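Local coordinates for protein putative phosphosugar isomerase (Silicibacter pomeroyi DSS-3, PDB 3FJ1) that is of unknown function but, having two SIS domains, probably binds phosphosugars or related carbohydrate derivatives, at residues A35-L38 with R39-P43; G77-A81 with S82-A86; T111-A114 with G115-G118. All blocks are in the same frame, centred on the assembly; numbering follows the deposited sequence.

In the fold
All three contacts are local turns in the first SIS domain, where helices pack around a parallel five-stranded sheet. They follow one another along the chain. Contact 1 ends helix 8-41 and leads into strand 45-49; contact 2 lies in the connection from strand 73-75 to strand 93-99; contact 3 closes helix 105-116 ahead of strand 120-125. The centres of contacts 2 and 3 are about 11 Å apart and the two touch through Asp-85, Asn-113 and Arg-116, whereas contact 1 sits about 17 Å from contact 3 and 27 Å from contact 2, centre to centre. Contacts 1 and 2 touch the second subunit, contact 2 far more extensively, while contact 3 lies wholly within its own chain.

Contact 1. Residues A35-L38 with R39-P43; sequences AAVL and RLRDP
The carbonyl O of Leu-38 takes the backbone N-H of Asp-42 at 2.7 Å, the shortest hydrogen bond of this helix end and the last in a run of four. Before it, Arg-39, Leu-40 and Arg-41 bond back to Ala-35, Ala-36 and Val-37, each four residues earlier; the straightest is Arg-41 N to Val-37 O, with an N-H...O angle of 176°. Asp-42 then swings to positive phi and breaks the helical path. That turn brings Pro-43 back against the last turn, its CD lying 3.4 Å from the Leu-38 O atom. The CD2 branch of Leu-38 meets Pro-43 CG at 4.0 Å, the two side chains crossing at about a right angle.

On another side Arg-39 folds back along its own helix. With CG anti to the carbonyl carbon (chi1 -78°) and a bend at chi3, the chain lays its guanidinium over the preceding turn. One face of that group rests on Ala-35 O and Ala-36 CA, both displaced toward its rim, and NH2 is 3.7 Å from Ala-36 CA. Arg-41 leaves the helix differently: its CG passes 3.3 Å from Val-37 O and 4.0 Å from Val-37 CG1, so a single methylene meets the valine, crossing it at a slant, and CG1 lies obliquely to the guanidinium.

Chemically, Leu-38 and Pro-43 form an apolar pair against Trp-170 of helix 153-171, and Arg-39 reaches the same tryptophan. The charged group of Arg-39 lies a turn back from the terminus, close to the Ala-35 carbonyl, which already accepts Arg-39 N; its charge would probably polarise that carbonyl further.

Contact 2. Residues G77-A81 with S82-A86; sequences GPSVA and SVYDA. With EDO (1,2-ethanediol), chain J.
A single short helix, 79-82, and the irregular turn that unwinds it make up this contact, in the long connection between strands 73-75 and 93-99. The start is ordinary: Ser-82 N points straight at Pro-78 O, 3.0 Å away and in the carbonyl plane, and Ala-81 N shares the same acceptor. Then the turn widens. Ser-79 O receives two backbone N-H groups, Val-83 N at 2.8 Å and Tyr-84 N at 3.0 Å, the second spanning five residues. Next, Ala-86 N reaches six residues back to Val-80 O at 2.9 Å, after Asp-85 has taken positive phi. Around these bonds the side chains close up in small pairs. With CG1 across from the backbone N (chi1 172°), Val-80 sends that methyl to Ala-86 CB, 3.9 Å away, and leaves CG2 on the side of a bound diol; Ser-79 CB lies against Val-83 CG2.

The Tyr-84 ring lies beside the turn, with Val-83 CG1 over the centre of one face and Ser-79 OG in plane at its edge, 3.9 Å from Tyr-84 CE2. Its hydroxyl goes across the dimer interface to Asp-264 and Thr-215 N of the second subunit. Gly-77 N holds O2 of the 1,2-ethanediol, probably from the crystallisation liquor, at 2.9 Å; Glu-66 of the second subunit binds it as well.

Towards its own subunit the turn backs onto helix 105-116: Pro-78 touches Asp-106 and Ile-107, Ala-81 packs on Met-110, and Asp-85 OD1 takes both Asn-113 ND2 and, in a salt bridge, Arg-116 NH1.

Contact 3. Residues T111-A114 with G115-G118; sequences TRNA and GRDG
This is a C-terminal helix cap, the last turn of helix 105-116 within the beta-alpha-beta unit that runs from strand 93-99 to strand 120-125. Asp-117 N still bonds to Asn-113 O at 2.8 Å. Gly-118, with positive phi, then serves as C-prime residue of a Schellman motif: Gly-118 N returns to Gly-115 O, and the next backbone N to Ala-114 O. Its backbone angles leave no room for a CB beside the preceding carbonyl O, which calls for glycine.

On the side of this last turn that faces the 82-86 loop, two flat groups stack. The Asn-113 amide sits on one face of the Arg-116 guanidinium, offset toward its rim, planes 30° apart, its CG 3.7 Å from Arg-116 NH2. A bend at chi3 (67°) turns the guanidinium so that NE and NH2 grip Asp-117 side-on, NE to OD1 at 2.9 Å from above the carboxylate plane and NH2 to OD2 at 3.1 Å on the syn side. Both stacked groups also reach Asp-85, Arg-116 by a salt bridge. A leucine in place of Arg-116 would probably cost Asp-85 that salt bridge, Asp-117 the two-nitrogen grip and the Asn-113 amide its stacking partner.

Asp-117 OD2 also takes Leu-88 N from the loop ahead of strand 93-99. Thr-111 and Ala-114 face the sheet, Thr-111 on Ala-97 and Ala-114 on Cys-95 of strand 93-99, both on Cys-121 of strand 120-125.

Contact 1. Residues A35-L38 with R39-P43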
loop_
_atom_site.group_PDB
_atom_site.type_symbol
_atom_site.label_atom_id
_atom_site.label_comp_id
_atom_site.label_asym_id
_atom_site.label_seq_id
_atom_site.Cartn_x
_atom_site.Cartn_y
_atom_site.Cartn_z
ATOM N N ALA A 35 -21.318 -2.915 -17.335
ATOM C CA ALA A 35 -20.454 -3.838 -18.083
ATOM C C ALA A 35 -20.612 -3.661 -19.593
ATOM O O ALA A 35 -19.630 -3.715 -20.295
ATOM C CB ALA A 35 -20.711 -5.298 -17.679
ATOM N N ALA A 36 -21.845 -3.419 -20.064
ATOM C CA ALA A 36 -22.128 -3.193 -21.487
ATOM C C ALA A 36 -21.427 -1.905 -21.973
ATOM O O ALA A 36 -20.778 -1.891 -23.025
ATOM C CB ALA A 36 -23.629 -3.160 -21.749
ATOM N N VAL A 37 -21.533 -0.843 -21.177
ATOM C CA VAL A 37 -20.836 0.419 -21.456
ATOM C C VAL A 37 -19.321 0.173 -21.534
ATOM O O VAL A 37 -18.653 0.674 -22.430
ATOM C CB VAL A 37 -21.179 1.488 -20.398
ATOM C CG1 VAL A 37 -20.284 2.720 -20.564
ATOM C CG2 VAL A 37 -22.691 1.881 -20.481
ATOM N N LEU A 38 -18.773 -0.607 -20.601
ATOM C CA LEU A 38 -17.332 -0.894 -20.600
ATOM C C LEU A 38 -16.898 -1.727 -21.808
ATOM O O LEU A 38 -15.838 -1.490 -22.359
ATOM C CB LEU A 38 -16.917 -1.596 -19.289
ATOM C CG LEU A 38 -17.019 -0.722 -18.025
ATOM C CD1 LEU A 38 -16.842 -1.568 -16.742
ATOM C CD2 LEU A 38 -15.982 0.443 -18.101
ATOM N N ARG A 39 -17.716 -2.680 -22.243
ATOM C CA ARG A 39 -17.329 -3.490 -23.399
ATOM C C ARG A 39 -17.311 -2.587 -24.632
ATOM O O ARG A 39 -16.473 -2.734 -25.520
ATOM C CB ARG A 39 -18.264 -4.685 -23.602
ATOM C CG ARG A 39 -17.993 -5.842 -22.658
ATOM C CD ARG A 39 -18.725 -7.103 -23.103
ATOM N NE ARG A 39 -20.159 -6.898 -23.198
ATOM C CZ ARG A 39 -21.029 -6.957 -22.187
ATOM N NH1 ARG A 39 -20.653 -7.218 -20.951
ATOM N NH2 ARG A 39 -22.304 -6.750 -22.426
ATOM N N LEU A 40 -18.238 -1.634 -24.675
ATOM C CA LEU A 40 -18.321 -0.691 -25.778
ATOM C C LEU A 40 -17.173 0.328 -25.753
ATOM O O LEU A 40 -16.474 0.487 -26.746
ATOM C CB LEU A 40 -19.676 0.016 -25.736
ATOM C CG LEU A 40 -19.956 1.089 -26.775
ATOM C CD1 LEU A 40 -19.712 0.575 -28.214
ATOM C CD2 LEU A 40 -21.382 1.564 -26.563
ATOM N N ARG A 41 -16.996 1.019 -24.631
ATOM C CA ARG A 41 -15.913 2.007 -24.500
ATOM C C ARG A 41 -14.533 1.338 -24.572
ATOM O O ARG A 41 -13.593 1.949 -25.053
ATOM C CB ARG A 41 -16.027 2.827 -23.211
ATOM C CG ARG A 41 -17.323 3.621 -23.037
ATOM C CD ARG A 41 -17.541 4.704 -24.108
ATOM N NE ARG A 41 -18.761 5.456 -23.775
ATOM C CZ ARG A 41 -19.916 5.471 -24.450
ATOM N NH1 ARG A 41 -20.090 4.830 -25.602
ATOM N NH2 ARG A 41 -20.926 6.190 -23.950
ATOM N N ASP A 42 -14.409 0.123 -24.032
ATOM C CA ASP A 42 -13.189 -0.680 -24.161
ATOM C C ASP A 42 -11.951 0.050 -23.601
ATOM O O ASP A 42 -10.953 0.223 -24.303
ATOM C CB ASP A 42 -12.995 -1.040 -25.647
ATOM C CG ASP A 42 -12.189 -2.325 -25.866
ATOM O OD1 ASP A 42 -11.774 -2.973 -24.883
ATOM O OD2 ASP A 42 -12.035 -2.722 -27.055
ATOM N N PRO A 43 -12.007 0.484 -22.332
ATOM C CA PRO A 43 -10.844 1.193 -21.747
ATOM C C PRO A 43 -9.603 0.282 -21.646
ATOM O O PRO A 43 -9.723 -0.940 -21.595
ATOM C CB PRO A 43 -11.334 1.594 -20.348
ATOM C CG PRO A 43 -12.455 0.625 -20.043
ATOM C CD PRO A 43 -13.101 0.318 -21.362
#

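Contact 2. Residues G77-A81 with S82-A86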
loop_
_atom_site.group_PDB
_atom_site.type_symbol
_atom_site.label_atom_id
_atom_site.label_comp_id
_atom_site.label_asym_id
_atom_site.label_seq_id
_atom_site.Cartn_x
_atom_site.Cartn_y
_atom_site.Cartn_z
ATOM N N GLY A 77 -3.692 8.253 -5.335
ATOM C CA GLY A 77 -3.709 8.907 -4.042
ATOM C C GLY A 77 -4.618 10.120 -4.132
ATOM O O GLY A 77 -4.353 10.994 -4.955
ATOM N N PRO A 78 -5.693 10.189 -3.310
ATOM C CA PRO A 78 -6.640 11.318 -3.498
ATOM C C PRO A 78 -6.053 12.704 -3.371
ATOM O O PRO A 78 -6.615 13.640 -3.915
ATOM C CB PRO A 78 -7.744 11.043 -2.470
ATOM C CG PRO A 78 -7.659 9.520 -2.191
ATOM C CD PRO A 78 -6.171 9.249 -2.263
ATOM N N SER A 79 -4.905 12.835 -2.695
ATOM C CA SER A 79 -4.240 14.155 -2.588
ATOM C C SER A 79 -3.862 14.726 -3.950
ATOM O O SER A 79 -3.796 15.954 -4.111
ATOM C CB SER A 79 -3.008 14.100 -1.686
ATOM O OG SER A 79 -1.911 13.364 -2.250
ATOM N N VAL A 80 -3.647 13.847 -4.929
ATOM C CA VAL A 80 -3.313 14.284 -6.294
ATOM C C VAL A 80 -4.369 15.261 -6.819
ATOM O O VAL A 80 -4.050 16.222 -7.527
ATOM C CB VAL A 80 -3.073 13.085 -7.226
ATOM C CG1 VAL A 80 -2.917 13.536 -8.659
ATOM C CG2 VAL A 80 -1.794 12.332 -6.779
ATOM N N ALA A 81 -5.621 15.010 -6.444
ATOM C CA ALA A 81 -6.717 15.933 -6.768
ATOM C C ALA A 81 -6.944 16.978 -5.677
ATOM O O ALA A 81 -6.980 18.198 -5.943
ATOM C CB ALA A 81 -8.008 15.170 -7.003
ATOM N N SER A 82 -7.119 16.503 -4.449
ATOM C CA SER A 82 -7.590 17.374 -3.344
ATOM C C SER A 82 -6.564 18.373 -2.823
ATOM O O SER A 82 -6.939 19.427 -2.281
ATOM C CB SER A 82 -8.125 16.525 -2.177
ATOM O OG SER A 82 -7.055 15.886 -1.500
ATOM N N VAL A 83 -5.281 18.041 -2.949
ATOM C CA VAL A 83 -4.217 18.952 -2.542
ATOM C C VAL A 83 -3.575 19.628 -3.754
ATOM O O VAL A 83 -3.482 20.857 -3.814
ATOM C CB VAL A 83 -3.160 18.216 -1.654
ATOM C CG1 VAL A 83 -1.970 19.118 -1.357
ATOM C CG2 VAL A 83 -3.816 17.732 -0.363
ATOM N N TYR A 84 -3.153 18.846 -4.738
ATOM C CA TYR A 84 -2.401 19.393 -5.880
ATOM C C TYR A 84 -3.244 19.798 -7.091
ATOM O O TYR A 84 -2.760 20.547 -7.949
ATOM C CB TYR A 84 -1.358 18.380 -6.352
ATOM C CG TYR A 84 -0.402 17.952 -5.267
ATOM C CD1 TYR A 84 0.690 18.747 -4.906
ATOM C CD2 TYR A 84 -0.609 16.774 -4.584
ATOM C CE1 TYR A 84 1.560 18.340 -3.903
ATOM C CE2 TYR A 84 0.264 16.351 -3.588
ATOM C CZ TYR A 84 1.333 17.144 -3.248
ATOM O OH TYR A 84 2.176 16.702 -2.276
ATOM N N ASP A 85 -4.469 19.283 -7.160
ATOM C CA ASP A 85 -5.351 19.458 -8.322
ATOM C C ASP A 85 -4.572 19.268 -9.626
ATOM O O ASP A 85 -4.629 20.110 -10.518
ATOM C CB ASP A 85 -6.030 20.832 -8.294
ATOM C CG ASP A 85 -7.165 20.951 -9.288
ATOM O OD1 ASP A 85 -7.747 19.927 -9.701
ATOM O OD2 ASP A 85 -7.479 22.116 -9.628
ATOM N N ALA A 86 -3.831 18.166 -9.723
ATOM C CA ALA A 86 -3.069 17.854 -10.901
ATOM C C ALA A 86 -4.002 17.415 -12.029
ATOM O O ALA A 86 -5.100 16.838 -11.807
ATOM C CB ALA A 86 -2.005 16.755 -10.594
HETATM C C1 EDO J . 1.006 7.926 -6.101
HETATM O O1 EDO J . 0.907 6.597 -6.651
HETATM C C2 EDO J . -0.369 8.468 -5.759
HETATM O O2 EDO J . -1.259 8.448 -6.861
#

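Contact 3. Residues T111-A114 with G115-G118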
loop_
_atom_site.group_PDB
_atom_site.type_symbol
_atom_site.label_atom_id
_atom_site.label_comp_id
_atom_site.label_asym_id
_atom_site.label_seq_id
_atom_site.Cartn_x
_atom_site.Cartn_y
_atom_site.Cartn_z
ATOM N N THR A 111 -12.368 11.438 -7.678
ATOM C CA THR A 111 -13.311 10.877 -8.640
ATOM C C THR A 111 -13.823 11.950 -9.610
ATOM O O THR A 111 -13.891 11.703 -10.809
ATOM C CB THR A 111 -14.464 10.131 -7.959
ATOM O OG1 THR A 111 -13.932 9.179 -7.028
ATOM C CG2 THR A 111 -15.340 9.438 -9.007
ATOM N N ARG A 112 -14.078 13.149 -9.097
ATOM C CA ARG A 112 -14.510 14.269 -9.929
ATOM C C ARG A 112 -13.424 14.644 -10.945
ATOM O O ARG A 112 -13.700 14.818 -12.141
ATOM C CB ARG A 112 -14.871 15.494 -9.062
ATOM C CG ARG A 112 -15.300 16.714 -9.878
ATOM C CD ARG A 112 -15.783 17.885 -9.008
ATOM N NE ARG A 112 -14.706 18.459 -8.191
ATOM C CZ ARG A 112 -14.630 18.417 -6.855
ATOM N NH1 ARG A 112 -15.583 17.840 -6.119
ATOM N NH2 ARG A 112 -13.574 18.968 -6.237
ATOM N N ASN A 113 -12.192 14.759 -10.468
ATOM C CA ASN A 113 -11.051 15.114 -11.314
ATOM C C ASN A 113 -10.779 14.056 -12.366
ATOM O O ASN A 113 -10.416 14.369 -13.517
ATOM C CB ASN A 113 -9.776 15.373 -10.476
ATOM C CG ASN A 113 -9.733 16.803 -9.889
ATOM O OD1 ASN A 113 -10.772 17.495 -9.811
ATOM N ND2 ASN A 113 -8.542 17.237 -9.449
ATOM N N ALA A 114 -10.906 12.800 -11.959
ATOM C CA ALA A 114 -10.709 11.686 -12.898
ATOM C C ALA A 114 -11.638 11.845 -14.120
ATOM O O ALA A 114 -11.189 11.678 -15.253
ATOM C CB ALA A 114 -10.947 10.363 -12.205
ATOM N N GLY A 115 -12.921 12.128 -13.867
ATOM C CA GLY A 115 -13.922 12.383 -14.920
ATOM C C GLY A 115 -13.552 13.582 -15.771
ATOM O O GLY A 115 -13.569 13.520 -16.997
ATOM N N ARG A 116 -13.197 14.687 -15.116
ATOM C CA ARG A 116 -12.738 15.876 -15.804
ATOM C C ARG A 116 -11.576 15.529 -16.753
ATOM O O ARG A 116 -11.501 16.026 -17.875
ATOM C CB ARG A 116 -12.260 16.910 -14.762
ATOM C CG ARG A 116 -11.704 18.258 -15.319
ATOM C CD ARG A 116 -10.857 18.987 -14.297
ATOM N NE ARG A 116 -9.609 18.298 -13.983
ATOM C CZ ARG A 116 -8.800 18.618 -12.969
ATOM N NH1 ARG A 116 -9.102 19.623 -12.172
ATOM N NH2 ARG A 116 -7.694 17.925 -12.734
ATOM N N ASP A 117 -10.683 14.662 -16.289
ATOM C CA ASP A 117 -9.492 14.264 -17.034
ATOM C C ASP A 117 -9.633 13.052 -17.974
ATOM O O ASP A 117 -8.606 12.506 -18.462
ATOM C CB ASP A 117 -8.345 14.095 -16.059
ATOM C CG ASP A 117 -7.980 15.399 -15.365
ATOM O OD1 ASP A 117 -8.385 16.479 -15.851
ATOM O OD2 ASP A 117 -7.299 15.334 -14.312
ATOM N N GLY A 118 -10.885 12.679 -18.249
ATOM C CA GLY A 118 -11.217 11.695 -19.287
ATOM C C GLY A 118 -11.716 10.326 -18.926
ATOM O O GLY A 118 -12.109 9.577 -19.828
#